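Local atomic coordinates of leucine aminopeptidase 2 (Saccharomyces cerevisiae, PDB entry 2XQ0), a protein that preferentially cleaves di- and tripeptides as a zinc-dependent aminopeptidase of the M1 family and shows low epoxide hydrolase activity in vitro. Residues R13-D18 against N24-A29; Q77-H80 against K85-F88; R344-L349 against A469-V474. All coordinates share one frame; numbering follows the deposited sequence.

Contact 1: R13-D18 against N24-A29; sequences RSPEYD and NYKDFA
Tyr17 and Tyr25 lie side by side with their side chains running in opposed directions, an oblique aromatic pair with ring planes inclined at 38° and centroids 5.2 Å apart. The phenol oxygen of Tyr25 comes over one face of the Tyr17 ring, above the ring's outer atoms rather than its centre, while Tyr25 CE2 lies 3.8 Å from Tyr17 CZ. From that position Tyr25 OH accepts an almost straight hydrogen bond from the backbone N of Asp18, 2.9 Å long with 173° at the hydrogen. Lys26 also runs counter to Tyr17: its CG approaches Tyr17 CE1 to 3.5 Å. The bend at chi2 (-68°) turns the lysine chain along the tyrosine, and Lys26 NZ donates a hydrogen bond to Pro15 O at 3.2 Å, tilted out of the carbonyl plane. One water joins Lys26 NZ, Tyr25 OH and Glu16 O; a second gives a hydrogen bond to Tyr17 OH and takes one from Lys26 N. The lysine ammonium and the phenol of Tyr25 thereby tie the N-terminal loop to the 3-10 turn 25-27. That loop follows helix 4-9 and rests Pro15 on Gln430 of helix 428-438, Asp18 is held by Thr160, and the turn leads straight into strand 28-40.

Contact 2: Q77-H80 against K85-F88; sequences QEVH and KADF
With CG anti to the backbone N (chi1 -157°) and bends at chi2 and chi4, Lys85 curls back over residues 78-80, while Phe88, its CG between the backbone N and the carbonyl carbon (chi1 71°), turns a ring face to Val79. Lys85 CD sits over one face of the His80 imidazole, 3.9 Å from its centroid, in a CH-pi contact. Lys85 CE then passes Glu78 CB at 3.7 Å, the two side chains crossing at about a right angle, and the ammonium ends in a weak hydrogen bond to Val79 O. Val79 O has a firmer donor in Ala86 N, at 2.8 Å and tilted 30° from the carbonyl plane. Val79 CG2 makes a second CH-pi contact over the Phe88 face, 3.7 Å from the ring centroid, and Val79 CG1 meets Ala86 CB at 4.2 Å. Next along the backbone, His80 and Lys85 form an antiparallel non-hydrogen-bonded pair near the turn of a beta hairpin. A classic beta bulge at Gln77 and Glu78 sets both residues opposite Gln117 of strand 111-120. Within the large sheet of the N-terminal domain, strand 74-81 runs between strands 84-90 and 111-120; Val79 also touches Leu114, and Phe88 packs on Leu101 and Ile103 of strand 101-104.

Contact 3: R344-L349 against A469-V474; sequences RHFSAL and ALADNV
Phe346 meets Leu470 and Ala471 in a helix-helix packing between helix 341-360 of the thermolysin-like M1 catalytic domain and helix 469-484, which probably belongs to the all-helical C-terminal region, as in leukotriene A4 hydrolase. Helix 341-360 crosses its partner at residues 470-471; the axes of the two short segments approach to 9.2 Å, with their N-to-C directions 60° apart, and the nearest CA atoms belong to Phe346 and Leu470. Contact is made entirely by apolar groups and one carbonyl, without a hydrogen bond between the segments. Among the apolar contacts, the Phe346 ring presents its edge to Ala471, whose CB lies in the ring plane, 3.9 Å from Phe346 CE1. With CG anti to the backbone N (chi1 179°), the phenylalanine reaches across to Leu470 and Ala471, and its CD1 also approaches Leu470 CB. One turn further on, Leu349 CD1 lies against the same Ala471 CB at 4.2 Å, giving that small methyl two neighbours from helix 341-360. An alanine in place of Phe346 is likely to open a gap beside Ala471 CB and Leu470 CB, leaving Leu349 as the main apolar link between the segments. The Phe346 ring also touches Asn509 and Leu513, so helix 508-519 packs on the same side chain, while Phe466 in a loop lies on Leu349. The polar element is the carbonyl of Leu470, which accepts a hydrogen bond from Gln510 NE2 of helix 508-519; obliquely to the aromatic ring, Leu470 O stands 3.7 Å from Phe346 CE1.

Overall arrangement
The three contacts follow one another along the chain and nowhere touch. Contacts 1 and 2 belong to the N-terminal side of the molecule and reach the same large sheet, contact 1 at the entry to strand 28-40 and contact 2 in the hairpin of strands 74-81 and 84-90; their centres are about 25 Å apart and their nearest atoms about 12 Å. Contact 3 lies on the opposite side of the chain's centre, its own centre about 43 Å from that of contact 1 and about 59 Å from that of contact 2. Bestatin and the zinc ion are bound between these sides: the inhibitor is about 13 Å from the Asp18 side chain and about 14 Å from that of Phe346, whereas contact 2 is remote from the active site.

Contact 1: R13-D18 against N24-A29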
ATOM      1  N   ARG A  13     -29.306   7.370  -0.878  1.00 36.43           N
ATOM      2  CA  ARG A  13     -28.797   7.298   0.486  1.00 36.87           C
ATOM      3  C   ARG A  13     -27.290   7.013   0.539  1.00 34.72           C
ATOM      4  O   ARG A  13     -26.776   6.158  -0.188  1.00 37.63           O
ATOM      5  CB  ARG A  13     -29.579   6.250   1.271  1.00 39.49           C
ATOM      6  CG  ARG A  13     -29.188   6.145   2.713  1.00 48.95           C
ATOM      7  CD  ARG A  13     -30.158   5.247   3.452  1.00 50.40           C
ATOM      8  NE  ARG A  13     -31.359   5.974   3.830  1.00 45.24           N
ATOM      9  CZ  ARG A  13     -32.246   5.530   4.711  1.00 49.69           C
ATOM     10  NH1 ARG A  13     -32.062   4.350   5.295  1.00 52.03           N
ATOM     11  NH2 ARG A  13     -33.308   6.262   5.007  1.00 49.99           N
ATOM     12  N   SER A  14     -26.585   7.752   1.394  1.00 30.54           N
ATOM     13  CA  SER A  14     -25.142   7.606   1.560  1.00 28.67           C
ATOM     14  C   SER A  14     -24.857   7.046   2.957  1.00 31.29           C
ATOM     15  O   SER A  14     -25.655   7.241   3.860  1.00 35.00           O
ATOM     16  CB  SER A  14     -24.460   8.961   1.372  1.00 38.18           C
ATOM     17  OG  SER A  14     -24.208   9.247   0.004  1.00 33.84           O
ATOM     18  N   PRO A  15     -23.730   6.323   3.141  1.00 36.35           N
ATOM     19  CA  PRO A  15     -22.700   5.950   2.170  1.00 34.70           C
ATOM     20  C   PRO A  15     -23.199   4.937   1.153  1.00 29.44           C
ATOM     21  O   PRO A  15     -24.015   4.076   1.469  1.00 31.67           O
ATOM     22  CB  PRO A  15     -21.617   5.287   3.038  1.00 33.87           C
ATOM     23  CG  PRO A  15     -21.898   5.712   4.416  1.00 37.16           C
ATOM     24  CD  PRO A  15     -23.376   5.877   4.495  1.00 37.18           C
ATOM     25  N   GLU A  16     -22.667   5.039  -0.058  1.00 24.92           N
ATOM     26  CA  GLU A  16     -23.031   4.175  -1.161  1.00 26.97           C
ATOM     27  C   GLU A  16     -22.779   2.717  -0.809  1.00 32.58           C
ATOM     28  O   GLU A  16     -21.770   2.380  -0.176  1.00 32.35           O
ATOM     29  CB  GLU A  16     -22.191   4.554  -2.376  1.00 29.88           C
ATOM     30  CG  GLU A  16     -22.466   3.727  -3.609  1.00 38.56           C
ATOM     31  CD  GLU A  16     -21.637   4.193  -4.788  1.00 43.81           C
ATOM     32  OE1 GLU A  16     -22.187   4.909  -5.649  1.00 56.53           O
ATOM     33  OE2 GLU A  16     -20.440   3.849  -4.847  1.00 37.00           O
ATOM     34  N   TYR A  17     -23.689   1.857  -1.240  1.00 22.29           N
ATOM     35  CA  TYR A  17     -23.603   0.434  -0.935  1.00 24.02           C
ATOM     36  C   TYR A  17     -22.326  -0.214  -1.474  1.00 23.42           C
ATOM     37  O   TYR A  17     -21.933   0.030  -2.611  1.00 27.31           O
ATOM     38  CB  TYR A  17     -24.855  -0.295  -1.480  1.00 24.45           C
ATOM     39  CG  TYR A  17     -25.044  -1.648  -0.830  1.00 28.88           C
ATOM     40  CD1 TYR A  17     -25.807  -1.779   0.316  1.00 31.13           C
ATOM     41  CD2 TYR A  17     -24.428  -2.780  -1.340  1.00 31.47           C
ATOM     42  CE1 TYR A  17     -25.984  -2.999   0.924  1.00 29.12           C
ATOM     43  CE2 TYR A  17     -24.588  -4.025  -0.726  1.00 31.97           C
ATOM     44  CZ  TYR A  17     -25.367  -4.119   0.410  1.00 32.47           C
ATOM     45  OH  TYR A  17     -25.545  -5.326   1.050  1.00 31.30           O
ATOM     46  N   ASP A  18     -21.678  -1.040  -0.644  1.00 22.11           N
ATOM     47  CA  ASP A  18     -20.476  -1.767  -1.026  1.00 22.54           C
ATOM     48  C   ASP A  18     -20.808  -3.101  -1.712  1.00 28.85           C
ATOM     49  O   ASP A  18     -21.186  -4.065  -1.048  1.00 25.84           O
ATOM     50  CB  ASP A  18     -19.645  -2.042   0.241  1.00 22.68           C
ATOM     51  CG  ASP A  18     -18.361  -2.764  -0.042  1.00 23.47           C
ATOM     52  OD1 ASP A  18     -18.119  -3.139  -1.214  1.00 24.23           O
ATOM     53  OD2 ASP A  18     -17.580  -2.937   0.926  1.00 22.38           O
ATOM     54  N   ASN A  24     -24.833  -8.937   5.025  1.00 28.32           N
ATOM     55  CA  ASN A  24     -25.948  -7.991   5.069  1.00 31.93           C
ATOM     56  C   ASN A  24     -25.692  -6.940   6.131  1.00 25.46           C
ATOM     57  O   ASN A  24     -26.436  -6.792   7.101  1.00 34.01           O
ATOM     58  CB  ASN A  24     -27.320  -8.671   5.197  1.00 32.18           C
ATOM     59  CG  ASN A  24     -27.429  -9.622   6.387  1.00 30.73           C
ATOM     60  OD1 ASN A  24     -26.464  -9.896   7.104  1.00 26.63           O
ATOM     61  ND2 ASN A  24     -28.631 -10.146   6.583  1.00 29.55           N
ATOM     62  N   TYR A  25     -24.618  -6.198   5.916  1.00 20.07           N
ATOM     63  CA  TYR A  25     -24.102  -5.301   6.932  1.00 17.52           C
ATOM     64  C   TYR A  25     -25.004  -4.107   7.221  1.00 25.80           C
ATOM     65  O   TYR A  25     -24.963  -3.552   8.320  1.00 34.73           O
ATOM     66  CB  TYR A  25     -22.710  -4.813   6.543  1.00 18.62           C
ATOM     67  CG  TYR A  25     -22.687  -3.869   5.362  1.00 23.21           C
ATOM     68  CD1 TYR A  25     -22.639  -2.490   5.552  1.00 21.79           C
ATOM     69  CD2 TYR A  25     -22.729  -4.351   4.056  1.00 21.63           C
ATOM     70  CE1 TYR A  25     -22.599  -1.615   4.471  1.00 19.63           C
ATOM     71  CE2 TYR A  25     -22.701  -3.486   2.972  1.00 23.01           C
ATOM     72  CZ  TYR A  25     -22.616  -2.119   3.191  1.00 24.40           C
ATOM     73  OH  TYR A  25     -22.567  -1.262   2.121  1.00 23.63           O
ATOM     74  N   LYS A  26     -25.809  -3.691   6.255  1.00 25.23           N
ATOM     75  CA  LYS A  26     -26.715  -2.568   6.508  1.00 31.15           C
ATOM     76  C   LYS A  26     -27.761  -2.928   7.572  1.00 38.56           C
ATOM     77  O   LYS A  26     -28.461  -2.054   8.084  1.00 40.95           O
ATOM     78  CB  LYS A  26     -27.442  -2.140   5.229  1.00 32.55           C
ATOM     79  CG  LYS A  26     -26.570  -1.596   4.116  1.00 29.72           C
ATOM     80  CD  LYS A  26     -25.949  -0.254   4.472  1.00 35.29           C
ATOM     81  CE  LYS A  26     -25.495   0.495   3.213  1.00 43.62           C
ATOM     82  NZ  LYS A  26     -24.780   1.773   3.534  1.00 40.23           N
ATOM     83  N   ASP A  27     -27.879  -4.215   7.896  1.00 33.53           N
ATOM     84  CA  ASP A  27     -28.959  -4.687   8.763  1.00 35.87           C
ATOM     85  C   ASP A  27     -28.548  -4.791  10.222  1.00 41.02           C
ATOM     86  O   ASP A  27     -29.368  -5.109  11.079  1.00 41.27           O
ATOM     87  CB  ASP A  27     -29.452  -6.059   8.306  1.00 39.09           C
ATOM     88  CG  ASP A  27     -30.172  -6.009   6.974  1.00 44.62           C
ATOM     89  OD1 ASP A  27     -30.552  -4.906   6.547  1.00 42.39           O
ATOM     90  OD2 ASP A  27     -30.359  -7.078   6.353  1.00 51.78           O
ATOM     91  N   PHE A  28     -27.272  -4.555  10.499  1.00 37.01           N
ATOM     92  CA  PHE A  28     -26.745  -4.724  11.843  1.00 34.79           C
ATOM     93  C   PHE A  28     -25.744  -3.637  12.173  1.00 36.22           C
ATOM     94  O   PHE A  28     -25.134  -3.049  11.281  1.00 37.70           O
ATOM     95  CB  PHE A  28     -26.041  -6.077  11.979  1.00 28.73           C
ATOM     96  CG  PHE A  28     -26.908  -7.248  11.645  1.00 35.82           C
ATOM     97  CD1 PHE A  28     -27.678  -7.855  12.620  1.00 34.48           C
ATOM     98  CD2 PHE A  28     -26.951  -7.747  10.351  1.00 35.02           C
ATOM     99  CE1 PHE A  28     -28.480  -8.937  12.313  1.00 41.53           C
ATOM    100  CE2 PHE A  28     -27.760  -8.825  10.035  1.00 38.00           C
ATOM    101  CZ  PHE A  28     -28.518  -9.427  11.019  1.00 37.81           C
ATOM    102  N   ALA A  29     -25.578  -3.373  13.464  1.00 37.56           N
ATOM    103  CA  ALA A  29     -24.493  -2.534  13.937  1.00 36.04           C
ATOM    104  C   ALA A  29     -23.504  -3.440  14.646  1.00 32.84           C
ATOM    105  O   ALA A  29     -23.904  -4.274  15.455  1.00 35.43           O
ATOM    106  CB  ALA A  29     -25.016  -1.489  14.887  1.00 37.94           C
TER
HETATM  107  O   HOH W   1     -21.988   1.399   2.462  1.00 28.29           O
HETATM  108  O   HOH W   2     -26.675  -5.140   3.763  1.00 26.48           O

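Contact 2: Q77-H80 against K85-F88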
ATOM      1  N   GLN A  77     -16.886 -24.151  11.914  1.00 29.47           N
ATOM      2  CA  GLN A  77     -17.087 -25.378  12.682  1.00 32.94           C
ATOM      3  C   GLN A  77     -18.346 -25.354  13.530  1.00 36.81           C
ATOM      4  O   GLN A  77     -19.106 -26.332  13.552  1.00 32.58           O
ATOM      5  CB  GLN A  77     -15.868 -25.636  13.572  1.00 32.18           C
ATOM      6  CG  GLN A  77     -14.595 -25.868  12.805  1.00 28.48           C
ATOM      7  CD  GLN A  77     -13.380 -25.784  13.698  1.00 36.83           C
ATOM      8  OE1 GLN A  77     -13.229 -24.834  14.468  1.00 38.22           O
ATOM      9  NE2 GLN A  77     -12.503 -26.777  13.605  1.00 42.22           N
ATOM     10  N   GLU A  78     -18.560 -24.251  14.240  1.00 31.41           N
ATOM     11  CA  GLU A  78     -19.731 -24.131  15.100  1.00 33.11           C
ATOM     12  C   GLU A  78     -20.148 -22.676  15.171  1.00 31.55           C
ATOM     13  O   GLU A  78     -19.321 -21.789  15.028  1.00 27.39           O
ATOM     14  CB  GLU A  78     -19.424 -24.634  16.517  1.00 36.49           C
ATOM     15  CG  GLU A  78     -18.930 -26.070  16.595  1.00 50.70           C
ATOM     16  CD  GLU A  78     -18.426 -26.455  17.983  1.00 67.55           C
ATOM     17  OE1 GLU A  78     -18.991 -25.969  18.987  1.00 69.03           O
ATOM     18  OE2 GLU A  78     -17.463 -27.250  18.069  1.00 75.44           O
ATOM     19  N   VAL A  79     -21.431 -22.437  15.409  1.00 28.39           N
ATOM     20  CA  VAL A  79     -21.938 -21.086  15.630  1.00 30.81           C
ATOM     21  C   VAL A  79     -22.910 -21.062  16.811  1.00 32.56           C
ATOM     22  O   VAL A  79     -23.827 -21.896  16.891  1.00 39.20           O
ATOM     23  CB  VAL A  79     -22.715 -20.577  14.416  1.00 27.08           C
ATOM     24  CG1 VAL A  79     -23.206 -19.163  14.688  1.00 25.66           C
ATOM     25  CG2 VAL A  79     -21.856 -20.631  13.150  1.00 26.14           C
ATOM     26  N   HIS A  80     -22.722 -20.099  17.705  1.00 32.85           N
ATOM     27  CA  HIS A  80     -23.615 -19.908  18.845  1.00 31.89           C
ATOM     28  C   HIS A  80     -24.101 -18.463  18.879  1.00 34.35           C
ATOM     29  O   HIS A  80     -23.340 -17.532  18.599  1.00 35.36           O
ATOM     30  CB  HIS A  80     -22.883 -20.185  20.152  1.00 33.44           C
ATOM     31  CG  HIS A  80     -22.588 -21.628  20.399  1.00 39.08           C
ATOM     32  ND1 HIS A  80     -21.454 -22.247  19.922  1.00 39.01           N
ATOM     33  CD2 HIS A  80     -23.259 -22.565  21.105  1.00 42.81           C
ATOM     34  CE1 HIS A  80     -21.449 -23.509  20.308  1.00 46.66           C
ATOM     35  NE2 HIS A  80     -22.534 -23.731  21.026  1.00 48.43           N
ATOM     36  N   LYS A  85     -26.590 -22.965  20.426  1.00 39.06           N
ATOM     37  CA  LYS A  85     -26.222 -23.385  19.081  1.00 39.34           C
ATOM     38  C   LYS A  85     -27.192 -22.800  18.057  1.00 38.49           C
ATOM     39  O   LYS A  85     -28.410 -22.846  18.234  1.00 46.20           O
ATOM     40  CB  LYS A  85     -26.189 -24.918  18.988  1.00 55.36           C
ATOM     41  CG  LYS A  85     -25.318 -25.489  17.861  1.00 62.98           C
ATOM     42  CD  LYS A  85     -23.817 -25.374  18.172  1.00 61.49           C
ATOM     43  CE  LYS A  85     -22.944 -25.781  16.975  1.00 52.81           C
ATOM     44  NZ  LYS A  85     -23.201 -24.948  15.752  1.00 37.36           N
ATOM     45  N   ALA A  86     -26.651 -22.245  16.979  1.00 33.48           N
ATOM     46  CA  ALA A  86     -27.484 -21.606  15.972  1.00 35.66           C
ATOM     47  C   ALA A  86     -27.325 -22.293  14.624  1.00 36.23           C
ATOM     48  O   ALA A  86     -26.220 -22.637  14.222  1.00 39.55           O
ATOM     49  CB  ALA A  86     -27.148 -20.128  15.866  1.00 42.17           C
ATOM     50  N   ASP A  87     -28.436 -22.503  13.932  1.00 32.45           N
ATOM     51  CA  ASP A  87     -28.384 -23.115  12.612  1.00 37.32           C
ATOM     52  C   ASP A  87     -27.603 -22.226  11.653  1.00 36.05           C
ATOM     53  O   ASP A  87     -27.760 -21.005  11.679  1.00 34.25           O
ATOM     54  CB  ASP A  87     -29.796 -23.349  12.078  1.00 40.20           C
ATOM     55  CG  ASP A  87     -30.500 -24.514  12.774  1.00 53.31           C
ATOM     56  OD1 ASP A  87     -29.810 -25.325  13.434  1.00 55.21           O
ATOM     57  OD2 ASP A  87     -31.742 -24.621  12.652  1.00 54.70           O
ATOM     58  N   PHE A  88     -26.773 -22.836  10.804  1.00 29.05           N
ATOM     59  CA  PHE A  88     -26.006 -22.077   9.826  1.00 31.41           C
ATOM     60  C   PHE A  88     -25.697 -22.940   8.617  1.00 32.05           C
ATOM     61  O   PHE A  88     -25.692 -24.167   8.709  1.00 30.58           O
ATOM     62  CB  PHE A  88     -24.706 -21.519  10.450  1.00 26.91           C
ATOM     63  CG  PHE A  88     -23.660 -22.562  10.741  1.00 29.51           C
ATOM     64  CD1 PHE A  88     -22.653 -22.838   9.815  1.00 33.22           C
ATOM     65  CD2 PHE A  88     -23.674 -23.267  11.936  1.00 32.40           C
ATOM     66  CE1 PHE A  88     -21.682 -23.807  10.081  1.00 29.81           C
ATOM     67  CE2 PHE A  88     -22.712 -24.234  12.205  1.00 31.70           C
ATOM     68  CZ  PHE A  88     -21.719 -24.504  11.273  1.00 34.64           C
TER

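Contact 3: R344-L349 against A469-V474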
ATOM      1  N   ARG A 344       8.535  18.468  -2.129  1.00 16.58           N
ATOM      2  CA  ARG A 344       7.162  18.010  -2.336  1.00 18.24           C
ATOM      3  C   ARG A 344       6.869  17.889  -3.831  1.00 19.52           C
ATOM      4  O   ARG A 344       6.289  16.904  -4.299  1.00 21.00           O
ATOM      5  CB  ARG A 344       6.145  18.962  -1.685  1.00 21.34           C
ATOM      6  CG  ARG A 344       4.698  18.665  -2.137  1.00 27.50           C
ATOM      7  CD  ARG A 344       3.656  19.243  -1.185  1.00 27.51           C
ATOM      8  NE  ARG A 344       3.373  20.654  -1.448  1.00 30.12           N
ATOM      9  CZ  ARG A 344       2.146  21.132  -1.630  1.00 25.97           C
ATOM     10  NH1 ARG A 344       1.107  20.312  -1.581  1.00 23.86           N
ATOM     11  NH2 ARG A 344       1.952  22.421  -1.863  1.00 27.46           N
ATOM     12  N   HIS A 345       7.257  18.913  -4.579  1.00 19.95           N
ATOM     13  CA  HIS A 345       6.993  18.952  -6.007  1.00 20.61           C
ATOM     14  C   HIS A 345       7.772  17.879  -6.762  1.00 22.66           C
ATOM     15  O   HIS A 345       7.267  17.300  -7.718  1.00 19.63           O
ATOM     16  CB  HIS A 345       7.311  20.342  -6.556  1.00 21.55           C
ATOM     17  CG  HIS A 345       6.271  21.362  -6.218  1.00 23.20           C
ATOM     18  ND1 HIS A 345       5.576  22.062  -7.177  1.00 24.77           N
ATOM     19  CD2 HIS A 345       5.769  21.760  -5.027  1.00 23.52           C
ATOM     20  CE1 HIS A 345       4.710  22.871  -6.594  1.00 28.92           C
ATOM     21  NE2 HIS A 345       4.805  22.702  -5.286  1.00 29.44           N
ATOM     22  N   PHE A 346       9.008  17.618  -6.347  1.00 20.66           N
ATOM     23  CA  PHE A 346       9.782  16.536  -6.969  1.00 17.61           C
ATOM     24  C   PHE A 346       9.038  15.212  -6.794  1.00 20.97           C
ATOM     25  O   PHE A 346       8.920  14.408  -7.708  1.00 20.28           O
ATOM     26  CB  PHE A 346      11.182  16.446  -6.338  1.00 22.43           C
ATOM     27  CG  PHE A 346      12.032  15.337  -6.906  1.00 26.97           C
ATOM     28  CD1 PHE A 346      12.580  15.445  -8.178  1.00 31.99           C
ATOM     29  CD2 PHE A 346      12.258  14.182  -6.187  1.00 36.08           C
ATOM     30  CE1 PHE A 346      13.347  14.424  -8.706  1.00 36.41           C
ATOM     31  CE2 PHE A 346      13.035  13.163  -6.708  1.00 33.89           C
ATOM     32  CZ  PHE A 346      13.577  13.278  -7.966  1.00 26.33           C
ATOM     33  N   SER A 347       8.530  14.976  -5.600  1.00 16.24           N
ATOM     34  CA  SER A 347       7.795  13.732  -5.353  1.00 20.94           C
ATOM     35  C   SER A 347       6.558  13.647  -6.279  1.00 24.75           C
ATOM     36  O   SER A 347       6.252  12.580  -6.821  1.00 22.19           O
ATOM     37  CB  SER A 347       7.432  13.641  -3.858  1.00 24.48           C
ATOM     38  OG  SER A 347       6.528  12.585  -3.601  1.00 34.62           O
ATOM     39  N   ALA A 348       5.882  14.774  -6.504  1.00 17.68           N
ATOM     40  CA  ALA A 348       4.681  14.799  -7.350  1.00 17.21           C
ATOM     41  C   ALA A 348       5.046  14.531  -8.796  1.00 21.06           C
ATOM     42  O   ALA A 348       4.260  13.960  -9.551  1.00 18.72           O
ATOM     43  CB  ALA A 348       3.979  16.157  -7.248  1.00 15.68           C
ATOM     44  N   LEU A 349       6.242  14.959  -9.184  1.00 17.55           N
ATOM     45  CA  LEU A 349       6.724  14.793 -10.554  1.00 20.75           C
ATOM     46  C   LEU A 349       7.006  13.346 -10.840  1.00 22.48           C
ATOM     47  O   LEU A 349       6.737  12.868 -11.932  1.00 25.96           O
ATOM     48  CB  LEU A 349       8.025  15.566 -10.777  1.00 32.11           C
ATOM     49  CG  LEU A 349       7.993  17.065 -11.032  1.00 34.58           C
ATOM     50  CD1 LEU A 349       9.419  17.607 -10.976  1.00 34.81           C
ATOM     51  CD2 LEU A 349       7.347  17.374 -12.373  1.00 44.89           C
ATOM     52  N   ALA A 469      12.829  22.180 -10.057  1.00 27.22           N
ATOM     53  CA  ALA A 469      14.197  22.434  -9.607  1.00 33.94           C
ATOM     54  C   ALA A 469      15.040  21.178  -9.323  1.00 37.61           C
ATOM     55  O   ALA A 469      16.138  21.048  -9.847  1.00 48.78           O
ATOM     56  CB  ALA A 469      14.195  23.349  -8.395  1.00 34.59           C
ATOM     57  N   LEU A 470      14.537  20.258  -8.507  1.00 28.88           N
ATOM     58  CA  LEU A 470      15.354  19.101  -8.094  1.00 31.93           C
ATOM     59  C   LEU A 470      15.443  17.984  -9.135  1.00 33.34           C
ATOM     60  O   LEU A 470      16.087  16.961  -8.897  1.00 39.54           O
ATOM     61  CB  LEU A 470      14.874  18.532  -6.754  1.00 31.54           C
ATOM     62  CG  LEU A 470      14.935  19.518  -5.590  1.00 35.37           C
ATOM     63  CD1 LEU A 470      14.355  18.916  -4.337  1.00 32.46           C
ATOM     64  CD2 LEU A 470      16.372  20.008  -5.363  1.00 42.46           C
ATOM     65  N   ALA A 471      14.792  18.177 -10.277  1.00 30.77           N
ATOM     66  CA  ALA A 471      14.833  17.206 -11.373  1.00 31.05           C
ATOM     67  C   ALA A 471      15.639  17.714 -12.567  1.00 37.88           C
ATOM     68  O   ALA A 471      16.060  16.932 -13.425  1.00 40.70           O
ATOM     69  CB  ALA A 471      13.430  16.839 -11.826  1.00 26.13           C
ATOM     70  N   ASP A 472      15.849  19.024 -12.620  1.00 36.93           N
ATOM     71  CA  ASP A 472      16.495  19.649 -13.767  1.00 36.94           C
ATOM     72  C   ASP A 472      17.933  19.182 -13.980  1.00 26.60           C
ATOM     73  O   ASP A 472      18.337  18.872 -15.092  1.00 27.35           O
ATOM     74  CB  ASP A 472      16.453  21.172 -13.621  1.00 44.50           C
ATOM     75  CG  ASP A 472      15.056  21.734 -13.786  1.00 51.08           C
ATOM     76  OD1 ASP A 472      14.252  21.116 -14.520  1.00 51.89           O
ATOM     77  OD2 ASP A 472      14.768  22.798 -13.190  1.00 57.64           O
ATOM     78  N   ASN A 473      18.705  19.176 -12.907  1.00 27.31           N
ATOM     79  CA  ASN A 473      20.054  18.615 -12.907  1.00 35.10           C
ATOM     80  C   ASN A 473      20.062  17.162 -13.406  1.00 27.68           C
ATOM     81  O   ASN A 473      20.924  16.757 -14.198  1.00 26.05           O
ATOM     82  CB  ASN A 473      20.576  18.670 -11.478  1.00 53.74           C
ATOM     83  CG  ASN A 473      19.450  18.505 -10.448  1.00 63.43           C
ATOM     84  OD1 ASN A 473      18.910  17.407 -10.270  1.00 67.29           O
ATOM     85  ND2 ASN A 473      19.078  19.603  -9.786  1.00 57.69           N
ATOM     86  N   VAL A 474      19.075  16.391 -12.959  1.00 27.35           N
ATOM     87  CA  VAL A 474      18.959  14.989 -13.341  1.00 25.14           C
ATOM     88  C   VAL A 474      18.685  14.853 -14.817  1.00 28.18           C
ATOM     89  O   VAL A 474      19.374  14.121 -15.527  1.00 26.64           O
ATOM     90  CB  VAL A 474      17.821  14.314 -12.566  1.00 25.82           C
ATOM     91  CG1 VAL A 474      17.585  12.906 -13.079  1.00 31.00           C
ATOM     92  CG2 VAL A 474      18.152  14.312 -11.072  1.00 31.06           C
TER